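Local coordinates for protein O-succinylhomoserine sulfhydrylase (Mycobacterium tuberculosis, PDB 3NDN) that probably catalyses the pyridoxal-phosphate-dependent formation of L-homocysteine from O-succinyl-L-homoserine and hydrogen sulfide in methionine biosynthesis, at residues Met106-Thr111 and Val220-Gly225; Lys19-Gly24 and Ala28-Arg33; Asp349-Ile354 and Ser365-Pro370. All blocks are in the same frame, centred on the assembly; numbering follows the deposited sequence.

In the fold
Along the chain the three contacts follow one another without overlap: contact 2 near the N-terminus, then contact 1, then contact 3. The centre of contact 1 is about 7 Å from the centre of the chain; there helix 105-114 packs on a strand of the seven-stranded sheet, bordering the cofactor phosphate and the second subunit. The centres of contacts 2 and 3 each lie about 23 Å from the chain centre and about 39 Å from each other. Contact 3 belongs to the separate five-stranded sheet toward the C-terminus, whereas contact 2 involves helix 27-33. Arg33 packs on Ser365 and Leu353 of the third subunit, so the two sites meet across a subunit interface of the homotetramer.

Contact 1: Met106-Thr111 and Val220-Gly225; sequences MAAVFT and VVVYSG
Helix 106-111 runs almost antiparallel to strand 220-224, the two short axes making an angle of 155° and approaching to 7.5 Å, and Ala108 stands over Val222 with their CA atoms 6.2 Å apart. The small methyl of Ala108 faces the strand and lets the helix come close: CB of Ala108 sits 4.2 Å from CB of Val222. CB of Ala108 also lies 4.1 Å from O of Tyr223. Val222 answers with both branches. Val222 CG1, anti to its own carbonyl carbon, reaches toward the helix backbone and lies 3.9 Å from O of Ala108, while Val222 CG2 turns to the next residue and meets Val109 CG2 at 4.1 Å. The two valine side chains cross at about a right angle, touching through one methyl each. Val109 keeps CG1 anti to its backbone N (chi1 175°), which leaves CG2 as the branch that meets the strand. The contact is thus wholly apolar on the side-chain level, and 143 Å² of surface is buried between the segments. The CB of Tyr223 is directed away from the helix, and its OH is hydrogen-bonded to Glu94 and Asn203. On the helix side, Met106 and Phe110 turn toward helix 131-143, and the second subunit also packs on them. At the cofactor end, the N of Met106 and OG of Ser224 each hydrogen-bond a phosphate oxygen of the pyridoxal phosphate-lysine at position 227. The start of helix 105-114 and the C-terminal end of strand 220-224 thus hold the cofactor phosphate together, as in the large, cofactor-binding domain of the fold-type I pyridoxal phosphate enzymes, to which the trans-sulfuration family belongs.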
ATOM      1  N   MET A 106      11.965 -19.176  -4.580  1.00 27.21           N
ATOM      2  CA  MET A 106      12.876 -20.116  -3.898  1.00 28.36           C
ATOM      3  C   MET A 106      12.227 -20.795  -2.677  1.00 28.56           C
ATOM      4  O   MET A 106      12.495 -21.978  -2.394  1.00 29.00           O
ATOM      5  CB  MET A 106      14.198 -19.441  -3.515  1.00 28.49           C
ATOM      6  CG  MET A 106      15.180 -19.227  -4.684  1.00 28.56           C
ATOM      7  SD  MET A 106      15.340 -20.594  -5.866  1.00 31.58           S
ATOM      8  CE  MET A 106      16.039 -21.899  -4.852  1.00 32.30           C
ATOM      9  N   ALA A 107      11.362 -20.063  -1.982  1.00 28.55           N
ATOM     10  CA  ALA A 107      10.541 -20.642  -0.911  1.00 28.47           C
ATOM     11  C   ALA A 107       9.635 -21.762  -1.437  1.00 29.11           C
ATOM     12  O   ALA A 107       9.501 -22.793  -0.771  1.00 28.94           O
ATOM     13  CB  ALA A 107       9.737 -19.578  -0.205  1.00 27.99           C
ATOM     14  N   ALA A 108       9.041 -21.578  -2.632  1.00 28.92           N
ATOM     15  CA  ALA A 108       8.261 -22.648  -3.274  1.00 28.71           C
ATOM     16  C   ALA A 108       9.125 -23.875  -3.622  1.00 29.50           C
ATOM     17  O   ALA A 108       8.717 -24.997  -3.361  1.00 28.93           O
ATOM     18  CB  ALA A 108       7.507 -22.137  -4.534  1.00 28.09           C
ATOM     19  N   VAL A 109      10.301 -23.645  -4.216  1.00 29.84           N
ATOM     20  CA  VAL A 109      11.228 -24.721  -4.563  1.00 31.08           C
ATOM     21  C   VAL A 109      11.691 -25.531  -3.337  1.00 31.08           C
ATOM     22  O   VAL A 109      11.598 -26.771  -3.338  1.00 30.37           O
ATOM     23  CB  VAL A 109      12.475 -24.185  -5.347  1.00 30.53           C
ATOM     24  CG1 VAL A 109      13.491 -25.305  -5.589  1.00 31.69           C
ATOM     25  CG2 VAL A 109      12.047 -23.546  -6.654  1.00 30.89           C
ATOM     26  N   PHE A 110      12.171 -24.837  -2.294  1.00 31.33           N
ATOM     27  CA  PHE A 110      12.680 -25.520  -1.097  1.00 31.71           C
ATOM     28  C   PHE A 110      11.565 -26.270  -0.347  1.00 32.02           C
ATOM     29  O   PHE A 110      11.731 -27.446   0.015  1.00 31.80           O
ATOM     30  CB  PHE A 110      13.451 -24.568  -0.139  1.00 31.67           C
ATOM     31  CG  PHE A 110      13.801 -25.216   1.171  1.00 32.82           C
ATOM     32  CD1 PHE A 110      14.872 -26.118   1.255  1.00 34.21           C
ATOM     33  CD2 PHE A 110      13.007 -25.005   2.301  1.00 32.91           C
ATOM     34  CE1 PHE A 110      15.175 -26.768   2.450  1.00 32.58           C
ATOM     35  CE2 PHE A 110      13.294 -25.639   3.504  1.00 34.21           C
ATOM     36  CZ  PHE A 110      14.380 -26.531   3.589  1.00 33.86           C
ATOM     37  N   THR A 111      10.431 -25.605  -0.129  1.00 31.38           N
ATOM     38  CA  THR A 111       9.323 -26.220   0.612  1.00 31.77           C
ATOM     39  C   THR A 111       8.690 -27.405  -0.149  1.00 31.67           C
ATOM     40  O   THR A 111       8.336 -28.412   0.470  1.00 32.44           O
ATOM     41  CB  THR A 111       8.272 -25.167   1.072  1.00 31.97           C
ATOM     42  OG1 THR A 111       8.915 -24.203   1.923  1.00 32.42           O
ATOM     43  CG2 THR A 111       7.123 -25.804   1.836  1.00 32.53           C
ATOM     44  N   VAL A 220       3.667 -32.038  -9.584  1.00 31.80           N
ATOM     45  CA  VAL A 220       3.834 -30.759  -8.860  1.00 31.03           C
ATOM     46  C   VAL A 220       4.429 -29.706  -9.793  1.00 30.88           C
ATOM     47  O   VAL A 220       5.371 -30.001 -10.547  1.00 30.51           O
ATOM     48  CB  VAL A 220       4.803 -30.919  -7.627  1.00 31.16           C
ATOM     49  CG1 VAL A 220       4.953 -29.594  -6.855  1.00 30.42           C
ATOM     50  CG2 VAL A 220       4.319 -32.027  -6.676  1.00 30.89           C
ATOM     51  N   VAL A 221       3.887 -28.480  -9.755  1.00 30.37           N
ATOM     52  CA  VAL A 221       4.468 -27.371 -10.512  1.00 29.83           C
ATOM     53  C   VAL A 221       4.758 -26.218  -9.533  1.00 30.03           C
ATOM     54  O   VAL A 221       3.940 -25.938  -8.634  1.00 29.57           O
ATOM     55  CB  VAL A 221       3.540 -26.900 -11.691  1.00 30.03           C
ATOM     56  CG1 VAL A 221       4.118 -25.688 -12.387  1.00 28.13           C
ATOM     57  CG2 VAL A 221       3.341 -28.036 -12.703  1.00 29.62           C
ATOM     58  N   VAL A 222       5.931 -25.594  -9.678  1.00 29.23           N
ATOM     59  CA  VAL A 222       6.290 -24.423  -8.844  1.00 29.34           C
ATOM     60  C   VAL A 222       6.522 -23.161  -9.685  1.00 29.32           C
ATOM     61  O   VAL A 222       7.066 -23.233 -10.808  1.00 29.62           O
ATOM     62  CB  VAL A 222       7.540 -24.667  -7.909  1.00 29.32           C
ATOM     63  CG1 VAL A 222       7.261 -25.733  -6.872  1.00 30.29           C
ATOM     64  CG2 VAL A 222       8.781 -25.008  -8.724  1.00 28.90           C
ATOM     65  N   TYR A 223       6.109 -22.016  -9.129  1.00 29.13           N
ATOM     66  CA  TYR A 223       6.227 -20.703  -9.779  1.00 29.94           C
ATOM     67  C   TYR A 223       6.861 -19.669  -8.861  1.00 29.41           C
ATOM     68  O   TYR A 223       6.580 -19.652  -7.669  1.00 29.55           O
ATOM     69  CB  TYR A 223       4.850 -20.162 -10.207  1.00 29.34           C
ATOM     70  CG  TYR A 223       4.292 -20.846 -11.421  1.00 32.09           C
ATOM     71  CD1 TYR A 223       4.931 -20.722 -12.661  1.00 33.11           C
ATOM     72  CD2 TYR A 223       3.141 -21.618 -11.345  1.00 32.33           C
ATOM     73  CE1 TYR A 223       4.436 -21.348 -13.789  1.00 35.50           C
ATOM     74  CE2 TYR A 223       2.633 -22.267 -12.476  1.00 34.02           C
ATOM     75  CZ  TYR A 223       3.302 -22.126 -13.695  1.00 35.51           C
ATOM     76  OH  TYR A 223       2.844 -22.741 -14.841  1.00 39.11           O
ATOM     77  N   SER A 224       7.719 -18.823  -9.432  1.00 29.33           N
ATOM     78  CA  SER A 224       8.040 -17.503  -8.861  1.00 29.35           C
ATOM     79  C   SER A 224       6.988 -16.487  -9.368  1.00 29.69           C
ATOM     80  O   SER A 224       6.821 -16.340 -10.570  1.00 31.18           O
ATOM     81  CB  SER A 224       9.447 -17.061  -9.307  1.00 29.93           C
ATOM     82  OG  SER A 224       9.711 -15.688  -9.009  1.00 29.52           O
ATOM     83  N   GLY A 225       6.269 -15.819  -8.467  1.00 28.43           N
ATOM     84  CA  GLY A 225       5.400 -14.681  -8.849  1.00 27.96           C
ATOM     85  C   GLY A 225       6.145 -13.388  -9.182  1.00 27.31           C
ATOM     86  O   GLY A 225       5.568 -12.443  -9.749  1.00 26.49           O
TER

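Contact 2: Lys19-Gly24 and Ala28-Arg33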
ATOM      1  N   LYS A  19     -16.871 -17.219  -6.028  1.00 52.36           N
ATOM      2  CA  LYS A  19     -17.890 -17.017  -7.062  1.00 52.35           C
ATOM      3  C   LYS A  19     -17.573 -17.901  -8.279  1.00 52.27           C
ATOM      4  O   LYS A  19     -16.540 -17.718  -8.941  1.00 51.46           O
ATOM      5  CB  LYS A  19     -17.978 -15.536  -7.459  1.00 52.49           C
ATOM      6  N   ALA A  20     -18.453 -18.873  -8.539  1.00 52.21           N
ATOM      7  CA  ALA A  20     -18.272 -19.847  -9.627  1.00 51.54           C
ATOM      8  C   ALA A  20     -18.555 -19.234 -10.998  1.00 50.75           C
ATOM      9  O   ALA A  20     -19.499 -18.449 -11.152  1.00 51.27           O
ATOM     10  CB  ALA A  20     -19.157 -21.081  -9.393  1.00 52.28           C
ATOM     11  N   LEU A  21     -17.728 -19.582 -11.986  1.00 49.27           N
ATOM     12  CA  LEU A  21     -17.876 -19.060 -13.350  1.00 48.25           C
ATOM     13  C   LEU A  21     -18.738 -19.985 -14.233  1.00 47.89           C
ATOM     14  O   LEU A  21     -18.834 -21.174 -13.940  1.00 47.56           O
ATOM     15  CB  LEU A  21     -16.492 -18.828 -13.979  1.00 47.76           C
ATOM     16  CG  LEU A  21     -15.557 -17.811 -13.294  1.00 47.39           C
ATOM     17  CD1 LEU A  21     -14.329 -17.551 -14.143  1.00 47.76           C
ATOM     18  CD2 LEU A  21     -16.257 -16.492 -12.991  1.00 47.88           C
ATOM     19  N   PRO A  22     -19.376 -19.445 -15.299  1.00 47.48           N
ATOM     20  CA  PRO A  22     -20.117 -20.307 -16.240  1.00 48.10           C
ATOM     21  C   PRO A  22     -19.281 -21.456 -16.834  1.00 47.72           C
ATOM     22  O   PRO A  22     -18.063 -21.347 -16.953  1.00 47.11           O
ATOM     23  CB  PRO A  22     -20.541 -19.340 -17.359  1.00 48.19           C
ATOM     24  CG  PRO A  22     -20.584 -18.004 -16.720  1.00 47.81           C
ATOM     25  CD  PRO A  22     -19.545 -18.012 -15.622  1.00 47.51           C
ATOM     26  N   ASP A  23     -19.955 -22.539 -17.211  1.00 48.20           N
ATOM     27  CA  ASP A  23     -19.307 -23.707 -17.801  1.00 48.12           C
ATOM     28  C   ASP A  23     -18.590 -23.362 -19.109  1.00 47.27           C
ATOM     29  O   ASP A  23     -19.152 -22.677 -19.973  1.00 47.71           O
ATOM     30  CB  ASP A  23     -20.357 -24.797 -18.062  1.00 49.48           C
ATOM     31  CG  ASP A  23     -19.786 -25.991 -18.781  1.00 51.02           C
ATOM     32  OD1 ASP A  23     -19.082 -26.786 -18.123  1.00 52.90           O
ATOM     33  OD2 ASP A  23     -20.028 -26.129 -20.005  1.00 53.13           O
ATOM     34  N   GLY A  24     -17.349 -23.818 -19.236  1.00 45.91           N
ATOM     35  CA  GLY A  24     -16.622 -23.753 -20.510  1.00 44.95           C
ATOM     36  C   GLY A  24     -15.817 -22.500 -20.821  1.00 43.85           C
ATOM     37  O   GLY A  24     -15.232 -22.399 -21.905  1.00 43.57           O
ATOM     38  N   ALA A  28      -8.251 -16.981 -20.514  1.00 34.94           N
ATOM     39  CA  ALA A  28      -8.243 -15.507 -20.431  1.00 34.18           C
ATOM     40  C   ALA A  28      -9.319 -14.988 -19.480  1.00 33.72           C
ATOM     41  O   ALA A  28      -9.070 -14.112 -18.653  1.00 33.67           O
ATOM     42  CB  ALA A  28      -8.416 -14.884 -21.808  1.00 34.74           C
ATOM     43  N   THR A  29     -10.524 -15.526 -19.619  1.00 33.38           N
ATOM     44  CA  THR A  29     -11.659 -15.161 -18.772  1.00 32.14           C
ATOM     45  C   THR A  29     -11.456 -15.461 -17.268  1.00 31.79           C
ATOM     46  O   THR A  29     -11.794 -14.617 -16.412  1.00 31.25           O
ATOM     47  CB  THR A  29     -12.943 -15.813 -19.319  1.00 32.88           C
ATOM     48  OG1 THR A  29     -13.166 -15.349 -20.650  1.00 31.30           O
ATOM     49  CG2 THR A  29     -14.134 -15.467 -18.482  1.00 31.72           C
ATOM     50  N   VAL A  30     -10.902 -16.634 -16.929  1.00 30.87           N
ATOM     51  CA  VAL A  30     -10.652 -16.954 -15.511  1.00 30.69           C
ATOM     52  C   VAL A  30      -9.575 -16.063 -14.892  1.00 29.49           C
ATOM     53  O   VAL A  30      -9.597 -15.815 -13.685  1.00 29.34           O
ATOM     54  CB  VAL A  30     -10.320 -18.484 -15.211  1.00 30.75           C
ATOM     55  CG1 VAL A  30     -11.456 -19.420 -15.682  1.00 32.18           C
ATOM     56  CG2 VAL A  30      -8.992 -18.895 -15.798  1.00 32.05           C
ATOM     57  N   GLY A  31      -8.608 -15.615 -15.701  1.00 28.57           N
ATOM     58  CA  GLY A  31      -7.588 -14.693 -15.195  1.00 27.65           C
ATOM     59  C   GLY A  31      -8.149 -13.329 -14.801  1.00 27.43           C
ATOM     60  O   GLY A  31      -7.643 -12.684 -13.875  1.00 27.07           O
ATOM     61  N   VAL A  32      -9.199 -12.883 -15.493  1.00 26.42           N
ATOM     62  CA  VAL A  32      -9.833 -11.603 -15.166  1.00 26.93           C
ATOM     63  C   VAL A  32     -10.721 -11.658 -13.907  1.00 28.05           C
ATOM     64  O   VAL A  32     -10.725 -10.714 -13.106  1.00 28.02           O
ATOM     65  CB  VAL A  32     -10.640 -11.038 -16.384  1.00 27.13           C
ATOM     66  CG1 VAL A  32     -11.404  -9.769 -16.016  1.00 27.64           C
ATOM     67  CG2 VAL A  32      -9.682 -10.770 -17.588  1.00 26.49           C
ATOM     68  N   ARG A  33     -11.488 -12.732 -13.736  1.00 28.75           N
ATOM     69  CA  ARG A  33     -12.516 -12.736 -12.667  1.00 30.33           C
ATOM     70  C   ARG A  33     -12.694 -14.058 -11.894  1.00 31.44           C
ATOM     71  O   ARG A  33     -13.678 -14.227 -11.152  1.00 33.01           O
ATOM     72  CB  ARG A  33     -13.880 -12.193 -13.199  1.00 31.89           C
ATOM     73  CG  ARG A  33     -14.223 -12.549 -14.645  1.00 32.13           C
ATOM     74  CD  ARG A  33     -15.695 -12.277 -15.040  1.00 32.06           C
ATOM     75  NE  ARG A  33     -16.081 -10.872 -15.272  1.00 31.34           N
ATOM     76  CZ  ARG A  33     -16.739 -10.116 -14.396  1.00 30.51           C
ATOM     77  NH1 ARG A  33     -17.080 -10.621 -13.218  1.00 29.45           N
ATOM     78  NH2 ARG A  33     -17.080  -8.854 -14.699  1.00 33.36           N
TER
HETATM   79  O   HOH W   1     -15.149 -15.305  -9.247  1.00 27.01           O
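Leu21 carries the apolar part of this contact, reaching from the extended segment 19-24 to one side of helix 28-33. CD1 of Leu21 lies 3.8 Å from CG1 of Val30, the two side chains crossing obliquely, and 4.0 Å from CA of the same valine. The other branch, CD2 of Leu21, rests against the backbone at the end of the segment, 3.9 Å from O of Arg33. CG of Leu21 sits beside its backbone N (chi1 -61°), and from there the forked end spans the distance from Val30 to Arg33. The polar link is indirect: one water donates to O of Lys19 at 2.8 Å and to O of Arg33 at 2.6 Å, bridging two carbonyl groups that could not bond each other. The polar ends of Arg33 and Thr29 are taken up by the third subunit: NH2 of Arg33 forms a salt bridge to Asp355 and NE of Arg33 one to Glu400, and OG1 of Thr29 is hydrogen-bonded to Asp404, all three partners on that subunit. Through the leucine and the water the N-terminal segment lies against helix 27-33, a helix at a subunit interface of the homotetramer.

Contact 3: Asp349-Ile354 and Ser365-Pro370; sequences DKMRLI and SLVTHP
Ile354 holds CG2 anti to its backbone N and CG1 beside that N (chi1 -63°), torsions that lay the two branches side by side along the backbone from Ser365 to Val367. CG2 of Ile354 presses on the strand backbone, 3.6 Å from C of Leu366 and 3.7 Å from N of Val367. Ile354 CG2 also reaches the side chain of Val367, whose CB lies 3.8 Å away. CG1 of Ile354 meets CB of Ser365 at 4.0 Å. Val367 turns toward segment 349-354 with CG1 between its backbone N and carbonyl carbon (chi1 65°), placing that methyl too against CG2 of Ile354. Val367 CG2 receives the end of Met351, with Met351 CE at 4.2 Å. The hydroxyl of Ser365 bonds instead to Glu400 and to N of Gly398. Beyond the apolar patch, Arg352 folds back over its own segment: NH1 of Arg352 donates to O of Asp349 at 3.0 Å, nearly straight at 166°, and also to O of Met351. Asp408 accepts from N of Arg352 through OD1 and from N of Leu353 and Ile354 through OD2, which probably steadies the turn. Across the segments the chemistry is dispersion between methyls and backbone; it implies that Ile354 seals strand 366-368 to Leu405 and Ile409 of helix 402-413 where the chain enters strand 355-356, whose Asp355 bonds Val367 through the backbone.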
ATOM      1  N   ASP A 349      27.565  -1.534 -22.752  1.00 40.05           N
ATOM      2  CA  ASP A 349      27.795  -0.134 -22.392  1.00 40.89           C
ATOM      3  C   ASP A 349      27.273   0.875 -23.435  1.00 41.35           C
ATOM      4  O   ASP A 349      27.146   2.063 -23.135  1.00 41.74           O
ATOM      5  CB  ASP A 349      29.283   0.113 -22.081  1.00 41.62           C
ATOM      6  CG  ASP A 349      29.741  -0.542 -20.774  1.00 42.31           C
ATOM      7  OD1 ASP A 349      28.903  -0.920 -19.909  1.00 42.10           O
ATOM      8  OD2 ASP A 349      30.970  -0.655 -20.591  1.00 43.58           O
ATOM      9  N   LYS A 350      26.944   0.400 -24.640  1.00 41.36           N
ATOM     10  CA  LYS A 350      26.393   1.263 -25.702  1.00 42.11           C
ATOM     11  C   LYS A 350      24.860   1.333 -25.761  1.00 41.66           C
ATOM     12  O   LYS A 350      24.304   2.227 -26.410  1.00 41.43           O
ATOM     13  CB  LYS A 350      26.949   0.854 -27.078  1.00 42.69           C
ATOM     14  CG  LYS A 350      28.365   1.302 -27.346  1.00 44.97           C
ATOM     15  CD  LYS A 350      28.921   0.711 -28.662  1.00 48.76           C
ATOM     16  CE  LYS A 350      28.193   1.227 -29.904  1.00 50.85           C
ATOM     17  NZ  LYS A 350      28.477   2.659 -30.229  1.00 54.75           N
ATOM     18  N   MET A 351      24.179   0.404 -25.087  1.00 41.46           N
ATOM     19  CA  MET A 351      22.703   0.445 -24.951  1.00 41.26           C
ATOM     20  C   MET A 351      22.244   1.783 -24.359  1.00 40.78           C
ATOM     21  O   MET A 351      22.836   2.258 -23.375  1.00 41.23           O
ATOM     22  CB  MET A 351      22.201  -0.687 -24.048  1.00 41.07           C
ATOM     23  CG  MET A 351      22.623  -2.098 -24.443  1.00 43.49           C
ATOM     24  SD  MET A 351      21.572  -2.802 -25.714  1.00 48.57           S
ATOM     25  CE  MET A 351      22.213  -4.475 -25.837  1.00 48.14           C
ATOM     26  N   ARG A 352      21.205   2.383 -24.950  1.00 39.86           N
ATOM     27  CA  ARG A 352      20.631   3.649 -24.450  1.00 39.89           C
ATOM     28  C   ARG A 352      19.127   3.575 -24.097  1.00 38.95           C
ATOM     29  O   ARG A 352      18.559   4.554 -23.590  1.00 39.48           O
ATOM     30  CB  ARG A 352      20.905   4.800 -25.435  1.00 40.76           C
ATOM     31  CG  ARG A 352      22.399   5.196 -25.587  1.00 42.80           C
ATOM     32  CD  ARG A 352      22.936   5.925 -24.324  1.00 46.28           C
ATOM     33  NE  ARG A 352      24.375   6.224 -24.392  1.00 48.54           N
ATOM     34  CZ  ARG A 352      25.352   5.388 -24.029  1.00 49.14           C
ATOM     35  NH1 ARG A 352      25.082   4.167 -23.576  1.00 47.13           N
ATOM     36  NH2 ARG A 352      26.616   5.772 -24.127  1.00 51.77           N
ATOM     37  N   LEU A 353      18.490   2.436 -24.382  1.00 37.43           N
ATOM     38  CA  LEU A 353      17.078   2.192 -24.015  1.00 36.12           C
ATOM     39  C   LEU A 353      16.923   1.019 -23.038  1.00 34.92           C
ATOM     40  O   LEU A 353      16.232   1.140 -22.012  1.00 35.53           O
ATOM     41  CB  LEU A 353      16.191   1.987 -25.269  1.00 35.46           C
ATOM     42  CG  LEU A 353      14.669   1.823 -25.083  1.00 36.29           C
ATOM     43  CD1 LEU A 353      13.993   3.131 -24.634  1.00 35.61           C
ATOM     44  CD2 LEU A 353      13.977   1.300 -26.347  1.00 34.56           C
ATOM     45  N   ILE A 354      17.543  -0.109 -23.382  1.00 33.71           N
ATOM     46  CA  ILE A 354      17.555  -1.325 -22.553  1.00 32.21           C
ATOM     47  C   ILE A 354      18.490  -1.099 -21.340  1.00 32.02           C
ATOM     48  O   ILE A 354      19.589  -0.581 -21.516  1.00 31.12           O
ATOM     49  CB  ILE A 354      17.998  -2.556 -23.419  1.00 32.23           C
ATOM     50  CG1 ILE A 354      16.987  -2.830 -24.549  1.00 31.55           C
ATOM     51  CG2 ILE A 354      18.219  -3.826 -22.576  1.00 30.10           C
ATOM     52  CD1 ILE A 354      17.525  -3.704 -25.702  1.00 34.77           C
ATOM     53  N   SER A 365      12.585  -3.829 -20.805  1.00 29.98           N
ATOM     54  CA  SER A 365      13.586  -4.747 -21.351  1.00 29.30           C
ATOM     55  C   SER A 365      14.934  -4.591 -20.638  1.00 29.27           C
ATOM     56  O   SER A 365      15.316  -3.482 -20.279  1.00 29.34           O
ATOM     57  CB  SER A 365      13.752  -4.552 -22.859  1.00 29.05           C
ATOM     58  OG  SER A 365      12.578  -4.944 -23.558  1.00 28.61           O
ATOM     59  N   LEU A 366      15.622  -5.717 -20.435  1.00 28.69           N
ATOM     60  CA  LEU A 366      16.878  -5.791 -19.658  1.00 29.57           C
ATOM     61  C   LEU A 366      17.956  -6.668 -20.351  1.00 29.81           C
ATOM     62  O   LEU A 366      17.622  -7.608 -21.093  1.00 29.93           O
ATOM     63  CB  LEU A 366      16.606  -6.343 -18.257  1.00 28.93           C
ATOM     64  CG  LEU A 366      15.433  -5.824 -17.419  1.00 28.96           C
ATOM     65  CD1 LEU A 366      15.216  -6.700 -16.221  1.00 29.90           C
ATOM     66  CD2 LEU A 366      15.656  -4.375 -16.976  1.00 29.13           C
ATOM     67  N   VAL A 367      19.241  -6.374 -20.083  1.00 30.88           N
ATOM     68  CA  VAL A 367      20.382  -7.113 -20.668  1.00 31.65           C
ATOM     69  C   VAL A 367      21.420  -7.506 -19.595  1.00 32.44           C
ATOM     70  O   VAL A 367      21.695  -6.726 -18.681  1.00 32.52           O
ATOM     71  CB  VAL A 367      21.044  -6.337 -21.860  1.00 31.98           C
ATOM     72  CG1 VAL A 367      21.694  -5.011 -21.410  1.00 33.79           C
ATOM     73  CG2 VAL A 367      22.064  -7.197 -22.589  1.00 32.95           C
ATOM     74  N   THR A 368      21.961  -8.720 -19.699  1.00 32.90           N
ATOM     75  CA  THR A 368      23.007  -9.173 -18.765  1.00 34.64           C
ATOM     76  C   THR A 368      24.125 -10.014 -19.435  1.00 34.80           C
ATOM     77  O   THR A 368      23.918 -10.612 -20.500  1.00 34.95           O
ATOM     78  CB  THR A 368      22.381  -9.899 -17.533  1.00 34.10           C
ATOM     79  OG1 THR A 368      23.335  -9.941 -16.469  1.00 37.12           O
ATOM     80  CG2 THR A 368      21.951 -11.333 -17.882  1.00 34.53           C
ATOM     81  N   HIS A 369      25.303 -10.068 -18.791  1.00 35.73           N
ATOM     82  CA  HIS A 369      26.437 -10.890 -19.242  1.00 36.23           C
ATOM     83  C   HIS A 369      26.591 -12.070 -18.276  1.00 36.76           C
ATOM     84  O   HIS A 369      27.144 -11.898 -17.179  1.00 36.42           O
ATOM     85  CB  HIS A 369      27.724 -10.034 -19.248  1.00 36.95           C
ATOM     86  CG  HIS A 369      28.955 -10.758 -19.712  1.00 37.10           C
ATOM     87  ND1 HIS A 369      29.989 -11.090 -18.859  1.00 37.93           N
ATOM     88  CD2 HIS A 369      29.337 -11.174 -20.943  1.00 37.17           C
ATOM     89  CE1 HIS A 369      30.942 -11.700 -19.541  1.00 37.94           C
ATOM     90  NE2 HIS A 369      30.574 -11.756 -20.808  1.00 39.28           N
ATOM     91  N   PRO A 370      26.104 -13.264 -18.670  1.00 36.60           N
ATOM     92  CA  PRO A 370      26.037 -14.380 -17.718  1.00 37.17           C
ATOM     93  C   PRO A 370      27.367 -14.839 -17.112  1.00 38.45           C
ATOM     94  O   PRO A 370      27.395 -15.190 -15.936  1.00 38.57           O
ATOM     95  CB  PRO A 370      25.392 -15.502 -18.535  1.00 37.07           C
ATOM     96  CG  PRO A 370      24.563 -14.774 -19.575  1.00 36.60           C
ATOM     97  CD  PRO A 370      25.400 -13.577 -19.934  1.00 36.68           C
TER